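Local coordinates for protein neuraminidase (Influenza A virus, PDB 4GDI) that forms a tetrameric, neuraminidase-like beta-propeller glycoprotein that may release terminal sialic acid, although its putative active site has diverged, at residues Gly143-Pro148 / Val163-Asn168; Gly194-Tyr199 / Thr214-Asp219; Arg222-Phe227 / Val236-Gly241. One frame throughout, in Å; residues are numbered along the deposited sequence.

Interaction 1: Gly143-Pro148 / Val163-Asn168; sequences GPLRLP and VSDGPN. With NAG (2-acetamido-2-deoxy-beta-D-glucopyranose), chain P.
A single antiparallel beta bridge between R146 and S164, extended by bonds from the arginine side chain, ties the loop 143-148 to the end of strand 158-165. R146 N donates to S164 O at 2.7 Å, and S164 N returns an almost straight bond to R146 O, 172° at the hydrogen. The same S164 O also receives a CA-H...O contact from L145. Beyond the bridge, R146 takes over the grip on the departing chain. Its chain bends at chi3 (-67°), which brings the guanidinium back over the backbone of the strand end, with S164 CB and D165 N on one face. NH1 reaches G166 O at 2.8 Å, while NH2 meets D165 O from well above the carbonyl plane. The third nitrogen, NE, forms a salt bridge with E198, so the group is held from several directions. The loop is the passage from one propeller blade to the next, running from the outermost strand of one sheet, 132-138, to the first strand of the following sheet, 153-155. D165 secures the start of this passage. Its OD1 accepts from G143 N at 2.9 Å and also from G166 N, on the anti side but tilted out of the carboxylate plane, and OD2 takes the backbone N of both S140 and R141. One carboxylate thus draws together the two chain segments. L145 lies against it, CD2 being 3.6 Å from D165 CG, and the same methyl approaches V163 CG1. L147 runs beside V163 and points the same way, with CD2 4.0 Å from V163 CG2; I125 of strand 124-129 adjoins this apolar cluster. On the polar side a water links R146 O with S164 OG, whose hydroxyl is also hydrogen-bonded to H174.

Interaction 2: Gly194-Tyr199 / Thr214-Asp219; sequences GINFEY and TNLWND. With CA (calcium ion), chain R.
The Y199 ring lies across T214 and L216, its CD2 3.7 Å from T214 CB. The L216 side chain crosses that of Y199 at about a right angle, its CD1 3.6 Å from Y199 OH and also close to E198 CG. Next to these side chains, E198 and T214 form an antiparallel hydrogen-bonded pair, each backbone N donating to the other's O. N196 continues the link where the bridge ends. With CG anti to the backbone N (chi1 172°), its OD1 accepts from L216 N at 2.9 Å in the carbonyl plane, on a lone pair. Its ND2 is turned to the anti lone pair of E198 OE2, in a carboxylate whose other oxygen is salt-bridged to R146, and has S172 OG as a further partner, which fixes the rotation of the amide. N196 O, by contrast, is buried without a hydrogen-bond partner. Farther along, the edge of the W217 ring faces I195 O, and N218 ND2 sits over the ring centre. That same ND2 donates to G194 O at 3.0 Å. N215 folds the turn: its OD1 accepts from W217 N, an Asx turn, and from N218 N, which extends it to an Asx motif, while its ND2 donates to N218 OD1. The curl presents N215 O and D219 O to the calcium ion, each 2.3 Å away; with D245, G263, G265 and a water they complete the calcium site characteristic of influenza neuraminidases.

Interaction 3: Arg222-Phe227 / Val236-Gly241; sequences RPLLRF and VEPCNG
L224 sets out from its backbone bridge toward P238. Its CB lies 3.7 Å from V236 O. CG, placed beside the backbone N and anti to the carbonyl carbon (chi1 -58°), stays near that oxygen, and CD1 ends 4.3 Å from P238 CG. The bridge itself is an antiparallel hydrogen-bonded pair: L224 N donates to V236 O in the carbonyl plane, and V236 N donates to L224 O, both at 2.8 Å. It joins the last two strands of a four-stranded propeller blade, 224-228 and 233-236, the latter being the blade's outermost strand. Toward the other end of this pairing, the extended R226 side chain lays one face of its guanidinium over the isopropyl group of V236, NH1 lying 3.6 Å from CG2. Salt bridges to D273 and E301, together with a hydrogen bond to Q234, hold that guanidinium in place. The last touch before the chains part is P238, whose CD lies 3.1 Å from R222 O, a carbonyl buried with no hydrogen-bond partner. P238 O in turn accepts from K221 NZ, and the following C239 is tied to C256 by a disulfide.

Overall arrangement
Interactions 1, 2 and 3 follow one another along the chain, and interaction 2 lies between its neighbours in space, its centre 12 Å from each, whereas the centres of interactions 1 and 3 are 21 Å apart and their nearest atoms about 8 Å, without touching. Interaction 1 meets interaction 2 through the R146-E198 salt bridge (NE to OE1, 2.8 Å) and through packing of P148 on Y199. Toward interaction 3, R222 NH1 makes a weak hydrogen bond to T214 OG1, both side chains also bonding to I267 O, and F197 packs on P223 and L225. D219 OD2 and E237 OE2 lie 2.5 Å apart, consistent with a shared proton. The calcium ion belongs to interaction 2; the R146 side chain is about 14 Å from the calcium ion.

Interaction 1: Gly143-Pro148 / Val163-Asn168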
loop_
_atom_site.group_PDB
_atom_site.type_symbol
_atom_site.label_atom_id
_atom_site.label_comp_id
_atom_site.label_asym_id
_atom_site.label_seq_id
_atom_site.Cartn_x
_atom_site.Cartn_y
_atom_site.Cartn_z
ATOM N N GLY A 143 -15.361 -16.704 34.503
ATOM C CA GLY A 143 -14.931 -16.616 33.121
ATOM C C GLY A 143 -15.716 -17.521 32.204
ATOM O O GLY A 143 -16.614 -18.226 32.647
ATOM N N PRO A 144 -15.411 -17.466 30.904
ATOM C CA PRO A 144 -14.449 -16.501 30.365
ATOM C C PRO A 144 -15.053 -15.106 30.281
ATOM O O PRO A 144 -16.275 -14.967 30.195
ATOM C CB PRO A 144 -14.185 -17.036 28.958
ATOM C CG PRO A 144 -15.469 -17.698 28.572
ATOM C CD PRO A 144 -16.025 -18.289 29.846
ATOM N N LEU A 145 -14.227 -14.076 30.348
ATOM C CA LEU A 145 -14.682 -12.752 29.955
ATOM C C LEU A 145 -15.001 -12.756 28.465
ATOM O O LEU A 145 -14.303 -13.395 27.674
ATOM C CB LEU A 145 -13.639 -11.695 30.282
ATOM C CG LEU A 145 -13.424 -11.502 31.777
ATOM C CD1 LEU A 145 -12.275 -10.546 32.001
ATOM C CD2 LEU A 145 -14.693 -11.001 32.460
ATOM N N ARG A 146 -16.074 -12.057 28.110
ATOM C CA ARG A 146 -16.588 -12.049 26.749
ATOM C C ARG A 146 -16.861 -10.627 26.280
ATOM O O ARG A 146 -17.623 -9.891 26.902
ATOM C CB ARG A 146 -17.873 -12.884 26.666
ATOM C CG ARG A 146 -17.674 -14.319 27.156
ATOM C CD ARG A 146 -18.916 -15.158 26.998
ATOM N NE ARG A 146 -20.055 -14.790 27.837
ATOM C CZ ARG A 146 -20.168 -15.042 29.141
ATOM N NH1 ARG A 146 -19.159 -15.571 29.826
ATOM N NH2 ARG A 146 -21.290 -14.730 29.776
ATOM N N LEU A 147 -16.194 -10.247 25.196
ATOM C CA LEU A 147 -16.471 -8.996 24.496
ATOM C C LEU A 147 -17.495 -9.215 23.376
ATOM O O LEU A 147 -17.588 -10.309 22.824
ATOM C CB LEU A 147 -15.165 -8.420 23.965
ATOM C CG LEU A 147 -14.288 -7.894 25.109
ATOM C CD1 LEU A 147 -12.792 -7.755 24.747
ATOM C CD2 LEU A 147 -14.837 -6.552 25.562
ATOM N N PRO A 148 -18.266 -8.172 23.027
ATOM C CA PRO A 148 -19.444 -8.433 22.184
ATOM C C PRO A 148 -19.221 -8.587 20.674
ATOM O O PRO A 148 -20.183 -8.880 19.959
ATOM C CB PRO A 148 -20.326 -7.217 22.446
ATOM C CG PRO A 148 -19.367 -6.124 22.797
ATOM C CD PRO A 148 -18.227 -6.781 23.515
ATOM N N VAL A 163 -19.248 -5.888 28.832
ATOM C CA VAL A 163 -18.425 -7.070 29.065
ATOM C C VAL A 163 -19.231 -8.134 29.818
ATOM O O VAL A 163 -19.922 -7.819 30.788
ATOM C CB VAL A 163 -17.190 -6.712 29.907
ATOM C CG1 VAL A 163 -16.410 -7.960 30.271
ATOM C CG2 VAL A 163 -16.304 -5.716 29.164
ATOM N N SER A 164 -19.138 -9.388 29.380
ATOM C CA SER A 164 -19.876 -10.476 30.026
ATOM C C SER A 164 -18.922 -11.484 30.666
ATOM O O SER A 164 -17.788 -11.658 30.212
ATOM C CB SER A 164 -20.795 -11.179 29.032
ATOM O OG SER A 164 -21.697 -10.263 28.442
ATOM N N ASP A 165 -19.405 -12.135 31.721
ATOM C CA ASP A 165 -18.605 -13.037 32.551
ATOM C C ASP A 165 -19.524 -14.171 32.986
ATOM O O ASP A 165 -20.749 -14.073 32.849
ATOM C CB ASP A 165 -18.081 -12.276 33.765
ATOM C CG ASP A 165 -16.950 -12.999 34.497
ATOM O OD1 ASP A 165 -16.705 -14.201 34.247
ATOM O OD2 ASP A 165 -16.323 -12.347 35.362
ATOM N N GLY A 166 -18.948 -15.256 33.492
ATOM C CA GLY A 166 -19.740 -16.384 33.958
ATOM C C GLY A 166 -19.782 -17.547 32.985
ATOM O O GLY A 166 -20.004 -17.357 31.796
ATOM N N PRO A 167 -19.583 -18.781 33.491
ATOM C CA PRO A 167 -19.492 -19.971 32.631
ATOM C C PRO A 167 -20.801 -20.424 31.996
ATOM O O PRO A 167 -20.767 -21.134 30.999
ATOM C CB PRO A 167 -19.010 -21.064 33.595
ATOM C CG PRO A 167 -19.413 -20.594 34.943
ATOM C CD PRO A 167 -19.273 -19.100 34.894
ATOM N N ASN A 168 -21.937 -20.039 32.561
ATOM C CA ASN A 168 -23.213 -20.545 32.068
ATOM C C ASN A 168 -24.215 -19.467 31.691
ATOM O O ASN A 168 -24.414 -18.503 32.427
ATOM C CB ASN A 168 -23.826 -21.480 33.107
ATOM C CG ASN A 168 -22.909 -22.632 33.447
ATOM O OD1 ASN A 168 -22.508 -22.799 34.597
ATOM N ND2 ASN A 168 -22.553 -23.423 32.437
HETATM C C1 NAG P . -27.104 -23.814 34.031
HETATM C C2 NAG P . -27.324 -24.782 35.195
HETATM C C3 NAG P . -26.079 -25.623 35.426
HETATM C C4 NAG P . -25.825 -26.384 34.135
HETATM C C5 NAG P . -25.560 -25.362 33.032
HETATM C C6 NAG P . -25.164 -26.021 31.708
HETATM C C7 NAG P . -28.790 -24.499 37.104
HETATM C C8 NAG P . -28.600 -24.673 38.583
HETATM N N2 NAG P . -27.721 -24.101 36.414
HETATM O O3 NAG P . -26.259 -26.506 36.510
HETATM O O4 NAG P . -24.747 -27.280 34.291
HETATM O O5 NAG P . -26.689 -24.515 32.864
HETATM O O6 NAG P . -26.235 -26.731 31.121
HETATM O O7 NAG P . -29.885 -24.723 36.586
HETATM O O HOH W 1 -20.580 -9.252 26.088
#

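Interaction 2: Gly194-Tyr199 / Thr214-Asp219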
loop_
_atom_site.group_PDB
_atom_site.type_symbol
_atom_site.label_atom_id
_atom_site.label_comp_id
_atom_site.label_asym_id
_atom_site.label_seq_id
_atom_site.Cartn_x
_atom_site.Cartn_y
_atom_site.Cartn_z
ATOM N N GLY A 194 -32.897 -13.349 35.486
ATOM C CA GLY A 194 -33.934 -13.968 34.679
ATOM C C GLY A 194 -33.680 -13.965 33.182
ATOM O O GLY A 194 -34.460 -14.533 32.416
ATOM N N ILE A 195 -32.594 -13.333 32.748
ATOM C CA ILE A 195 -32.271 -13.312 31.328
ATOM C C ILE A 195 -30.777 -13.508 31.090
ATOM O O ILE A 195 -30.008 -13.643 32.030
ATOM C CB ILE A 195 -32.724 -11.989 30.638
ATOM C CG1 ILE A 195 -31.824 -10.816 31.048
ATOM C CG2 ILE A 195 -34.180 -11.692 30.946
ATOM C CD1 ILE A 195 -32.004 -9.573 30.167
ATOM N N ASN A 196 -30.399 -13.506 29.815
ATOM C CA ASN A 196 -29.015 -13.581 29.367
ATOM C C ASN A 196 -28.851 -12.493 28.303
ATOM O O ASN A 196 -29.770 -12.269 27.519
ATOM C CB ASN A 196 -28.744 -14.981 28.787
ATOM C CG ASN A 196 -27.396 -15.100 28.114
ATOM O OD1 ASN A 196 -27.310 -15.390 26.924
ATOM N ND2 ASN A 196 -26.339 -14.909 28.875
ATOM N N PHE A 197 -27.701 -11.824 28.281
ATOM C CA PHE A 197 -27.500 -10.642 27.426
ATOM C C PHE A 197 -26.120 -10.620 26.759
ATOM O O PHE A 197 -25.250 -9.825 27.139
ATOM C CB PHE A 197 -27.675 -9.363 28.255
ATOM C CG PHE A 197 -28.026 -8.139 27.425
ATOM C CD1 PHE A 197 -27.042 -7.438 26.734
ATOM C CD2 PHE A 197 -29.349 -7.694 27.338
ATOM C CE1 PHE A 197 -27.372 -6.318 25.967
ATOM C CE2 PHE A 197 -29.682 -6.581 26.573
ATOM C CZ PHE A 197 -28.694 -5.892 25.886
ATOM N N GLU A 198 -25.922 -11.510 25.789
ATOM C CA GLU A 198 -24.654 -11.643 25.074
ATOM C C GLU A 198 -24.661 -10.824 23.778
ATOM O O GLU A 198 -25.717 -10.418 23.289
ATOM C CB GLU A 198 -24.396 -13.110 24.698
ATOM C CG GLU A 198 -24.467 -14.103 25.866
ATOM C CD GLU A 198 -23.320 -13.975 26.845
ATOM O OE1 GLU A 198 -22.204 -13.570 26.445
ATOM O OE2 GLU A 198 -23.538 -14.293 28.031
ATOM N N TYR A 199 -23.469 -10.619 23.222
ATOM C CA TYR A 199 -23.314 -10.074 21.880
ATOM C C TYR A 199 -23.944 -8.688 21.701
ATOM O O TYR A 199 -24.524 -8.401 20.646
ATOM C CB TYR A 199 -23.944 -11.005 20.848
ATOM C CG TYR A 199 -23.594 -12.467 20.963
ATOM C CD1 TYR A 199 -22.401 -12.887 21.531
ATOM C CD2 TYR A 199 -24.468 -13.438 20.474
ATOM C CE1 TYR A 199 -22.083 -14.244 21.601
ATOM C CE2 TYR A 199 -24.168 -14.792 20.551
ATOM C CZ TYR A 199 -22.973 -15.185 21.109
ATOM O OH TYR A 199 -22.681 -16.523 21.179
ATOM N N THR A 214 -28.454 -10.593 22.710
ATOM C CA THR A 214 -28.898 -11.910 22.270
ATOM C C THR A 214 -29.023 -12.763 23.522
ATOM O O THR A 214 -28.069 -12.893 24.288
ATOM C CB THR A 214 -27.908 -12.529 21.301
ATOM O OG1 THR A 214 -27.885 -11.771 20.089
ATOM C CG2 THR A 214 -28.297 -14.010 20.966
ATOM N N ASN A 215 -30.217 -13.289 23.766
ATOM C CA ASN A 215 -30.451 -14.148 24.921
ATOM C C ASN A 215 -30.296 -15.607 24.501
ATOM O O ASN A 215 -31.135 -16.140 23.787
ATOM C CB ASN A 215 -31.849 -13.904 25.507
ATOM C CG ASN A 215 -32.084 -14.648 26.816
ATOM O OD1 ASN A 215 -31.545 -15.732 27.037
ATOM N ND2 ASN A 215 -32.896 -14.066 27.683
ATOM N N LEU A 216 -29.217 -16.241 24.953
ATOM C CA LEU A 216 -28.880 -17.605 24.540
ATOM C C LEU A 216 -29.516 -18.659 25.450
ATOM O O LEU A 216 -29.366 -19.867 25.238
ATOM C CB LEU A 216 -27.360 -17.791 24.565
ATOM C CG LEU A 216 -26.544 -16.959 23.577
ATOM C CD1 LEU A 216 -25.053 -17.305 23.703
ATOM C CD2 LEU A 216 -27.023 -17.177 22.154
ATOM N N TRP A 217 -30.228 -18.184 26.462
ATOM C CA TRP A 217 -30.748 -19.032 27.521
ATOM C C TRP A 217 -32.228 -19.349 27.323
ATOM O O TRP A 217 -32.590 -20.494 27.039
ATOM C CB TRP A 217 -30.545 -18.327 28.858
ATOM C CG TRP A 217 -31.181 -18.999 30.010
ATOM C CD1 TRP A 217 -31.616 -20.291 30.072
ATOM C CD2 TRP A 217 -31.462 -18.416 31.285
ATOM N NE1 TRP A 217 -32.142 -20.552 31.311
ATOM C CE2 TRP A 217 -32.065 -19.416 32.075
ATOM C CE3 TRP A 217 -31.265 -17.142 31.839
ATOM C CZ2 TRP A 217 -32.478 -19.184 33.381
ATOM C CZ3 TRP A 217 -31.666 -16.915 33.138
ATOM C CH2 TRP A 217 -32.270 -17.932 33.899
ATOM N N ASN A 218 -33.072 -18.330 27.463
ATOM C CA ASN A 218 -34.510 -18.538 27.540
ATOM C C ASN A 218 -35.348 -17.484 26.820
ATOM O O ASN A 218 -36.428 -17.140 27.297
ATOM C CB ASN A 218 -34.921 -18.539 29.011
ATOM C CG ASN A 218 -34.486 -17.280 29.728
ATOM O OD1 ASN A 218 -33.955 -16.348 29.105
ATOM N ND2 ASN A 218 -34.703 -17.233 31.039
ATOM N N ASP A 219 -34.874 -16.960 25.691
ATOM C CA ASP A 219 -35.666 -15.965 24.963
ATOM C C ASP A 219 -35.326 -15.924 23.501
ATOM O O ASP A 219 -34.157 -15.943 23.115
ATOM C CB ASP A 219 -35.497 -14.560 25.569
ATOM C CG ASP A 219 -36.628 -13.600 25.192
ATOM O OD1 ASP A 219 -37.530 -13.960 24.399
ATOM O OD2 ASP A 219 -36.609 -12.449 25.690
HETATM CA CA CA R . -32.367 -17.015 22.080
HETATM O O HOH W 2 -27.021 -9.043 19.832
HETATM O O HOH W 3 -33.693 -18.219 20.451
#

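Interaction 3: Arg222-Phe227 / Val236-Gly241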
loop_
_atom_site.group_PDB
_atom_site.type_symbol
_atom_site.label_atom_id
_atom_site.label_comp_id
_atom_site.label_asym_id
_atom_site.label_seq_id
_atom_site.Cartn_x
_atom_site.Cartn_y
_atom_site.Cartn_z
ATOM N N ARG A 222 -35.221 -10.371 21.448
ATOM C CA ARG A 222 -33.917 -9.820 21.829
ATOM C C ARG A 222 -34.141 -8.776 22.897
ATOM O O ARG A 222 -34.906 -7.844 22.688
ATOM C CB ARG A 222 -33.228 -9.191 20.625
ATOM C CG ARG A 222 -32.982 -10.167 19.499
ATOM C CD ARG A 222 -32.255 -9.493 18.358
ATOM N NE ARG A 222 -31.926 -10.409 17.275
ATOM C CZ ARG A 222 -30.913 -11.273 17.310
ATOM N NH1 ARG A 222 -30.153 -11.357 18.389
ATOM N NH2 ARG A 222 -30.668 -12.062 16.267
ATOM N N PRO A 223 -33.505 -8.950 24.061
ATOM C CA PRO A 223 -33.568 -7.912 25.093
ATOM C C PRO A 223 -32.836 -6.645 24.642
ATOM O O PRO A 223 -31.880 -6.702 23.852
ATOM C CB PRO A 223 -32.845 -8.548 26.281
ATOM C CG PRO A 223 -31.892 -9.519 25.660
ATOM C CD PRO A 223 -32.566 -10.034 24.409
ATOM N N LEU A 224 -33.281 -5.510 25.150
ATOM C CA LEU A 224 -32.716 -4.222 24.768
ATOM C C LEU A 224 -32.196 -3.464 25.957
ATOM O O LEU A 224 -32.775 -3.496 27.044
ATOM C CB LEU A 224 -33.777 -3.370 24.079
ATOM C CG LEU A 224 -34.363 -4.033 22.843
ATOM C CD1 LEU A 224 -35.537 -3.238 22.327
ATOM C CD2 LEU A 224 -33.285 -4.171 21.762
ATOM N N LEU A 225 -31.100 -2.750 25.745
ATOM C CA LEU A 225 -30.511 -1.970 26.814
ATOM C C LEU A 225 -30.444 -0.511 26.373
ATOM O O LEU A 225 -30.068 -0.218 25.243
ATOM C CB LEU A 225 -29.121 -2.509 27.143
ATOM C CG LEU A 225 -28.236 -1.683 28.073
ATOM C CD1 LEU A 225 -28.741 -1.675 29.507
ATOM C CD2 LEU A 225 -26.798 -2.210 27.991
ATOM N N ARG A 226 -30.838 0.389 27.266
ATOM C CA ARG A 226 -30.692 1.821 27.047
ATOM C C ARG A 226 -29.946 2.355 28.241
ATOM O O ARG A 226 -30.336 2.084 29.380
ATOM C CB ARG A 226 -32.060 2.507 26.989
ATOM C CG ARG A 226 -32.962 2.012 25.864
ATOM C CD ARG A 226 -34.424 2.215 26.227
ATOM N NE ARG A 226 -35.315 1.761 25.166
ATOM C CZ ARG A 226 -36.635 1.704 25.282
ATOM N NH1 ARG A 226 -37.223 2.044 26.422
ATOM N NH2 ARG A 226 -37.368 1.302 24.257
ATOM N N PHE A 227 -28.875 3.099 28.007
ATOM C CA PHE A 227 -28.141 3.676 29.117
ATOM C C PHE A 227 -27.533 5.028 28.786
ATOM O O PHE A 227 -27.447 5.405 27.623
ATOM C CB PHE A 227 -27.111 2.681 29.678
ATOM C CG PHE A 227 -25.918 2.413 28.792
ATOM C CD1 PHE A 227 -24.759 3.166 28.920
ATOM C CD2 PHE A 227 -25.914 1.345 27.899
ATOM C CE1 PHE A 227 -23.642 2.895 28.148
ATOM C CE2 PHE A 227 -24.795 1.064 27.129
ATOM C CZ PHE A 227 -23.655 1.837 27.254
ATOM N N VAL A 236 -35.119 -3.531 28.527
ATOM C CA VAL A 236 -36.475 -3.565 27.990
ATOM C C VAL A 236 -36.710 -4.806 27.110
ATOM O O VAL A 236 -35.784 -5.313 26.467
ATOM C CB VAL A 236 -36.708 -2.287 27.167
ATOM C CG1 VAL A 236 -37.787 -2.485 26.142
ATOM C CG2 VAL A 236 -37.031 -1.123 28.104
ATOM N N GLU A 237 -37.949 -5.281 27.084
ATOM C CA GLU A 237 -38.359 -6.407 26.242
ATOM C C GLU A 237 -39.244 -5.915 25.090
ATOM O O GLU A 237 -40.155 -5.117 25.301
ATOM C CB GLU A 237 -39.147 -7.425 27.082
ATOM C CG GLU A 237 -39.472 -8.703 26.330
ATOM C CD GLU A 237 -38.282 -9.632 26.182
ATOM O OE1 GLU A 237 -37.190 -9.302 26.709
ATOM O OE2 GLU A 237 -38.450 -10.700 25.544
ATOM N N PRO A 238 -38.966 -6.359 23.855
ATOM C CA PRO A 238 -39.885 -5.978 22.774
ATOM C C PRO A 238 -41.323 -6.409 23.084
ATOM O O PRO A 238 -41.537 -7.473 23.658
ATOM C CB PRO A 238 -39.337 -6.735 21.567
ATOM C CG PRO A 238 -37.838 -6.833 21.854
ATOM C CD PRO A 238 -37.786 -7.078 23.356
ATOM N N CYS A 239 -42.292 -5.574 22.737
ATOM C CA CYS A 239 -43.670 -5.837 23.123
ATOM C C CYS A 239 -44.507 -6.228 21.915
ATOM O O CYS A 239 -45.731 -6.258 21.988
ATOM C CB CYS A 239 -44.267 -4.611 23.837
ATOM S SG CYS A 239 -43.427 -4.194 25.385
ATOM N N ASN A 240 -43.851 -6.536 20.798
ATOM C CA ASN A 240 -44.570 -7.022 19.631
ATOM C C ASN A 240 -44.740 -8.532 19.764
ATOM O O ASN A 240 -44.518 -9.085 20.844
ATOM C CB ASN A 240 -43.857 -6.618 18.339
ATOM C CG ASN A 240 -42.456 -7.224 18.220
ATOM O OD1 ASN A 240 -41.846 -7.620 19.217
ATOM N ND2 ASN A 240 -41.939 -7.276 16.998
ATOM N N GLY A 241 -45.146 -9.196 18.685
ATOM C CA GLY A 241 -45.371 -10.633 18.725
ATOM C C GLY A 241 -44.517 -11.367 17.707
ATOM O O GLY A 241 -44.796 -12.510 17.368
#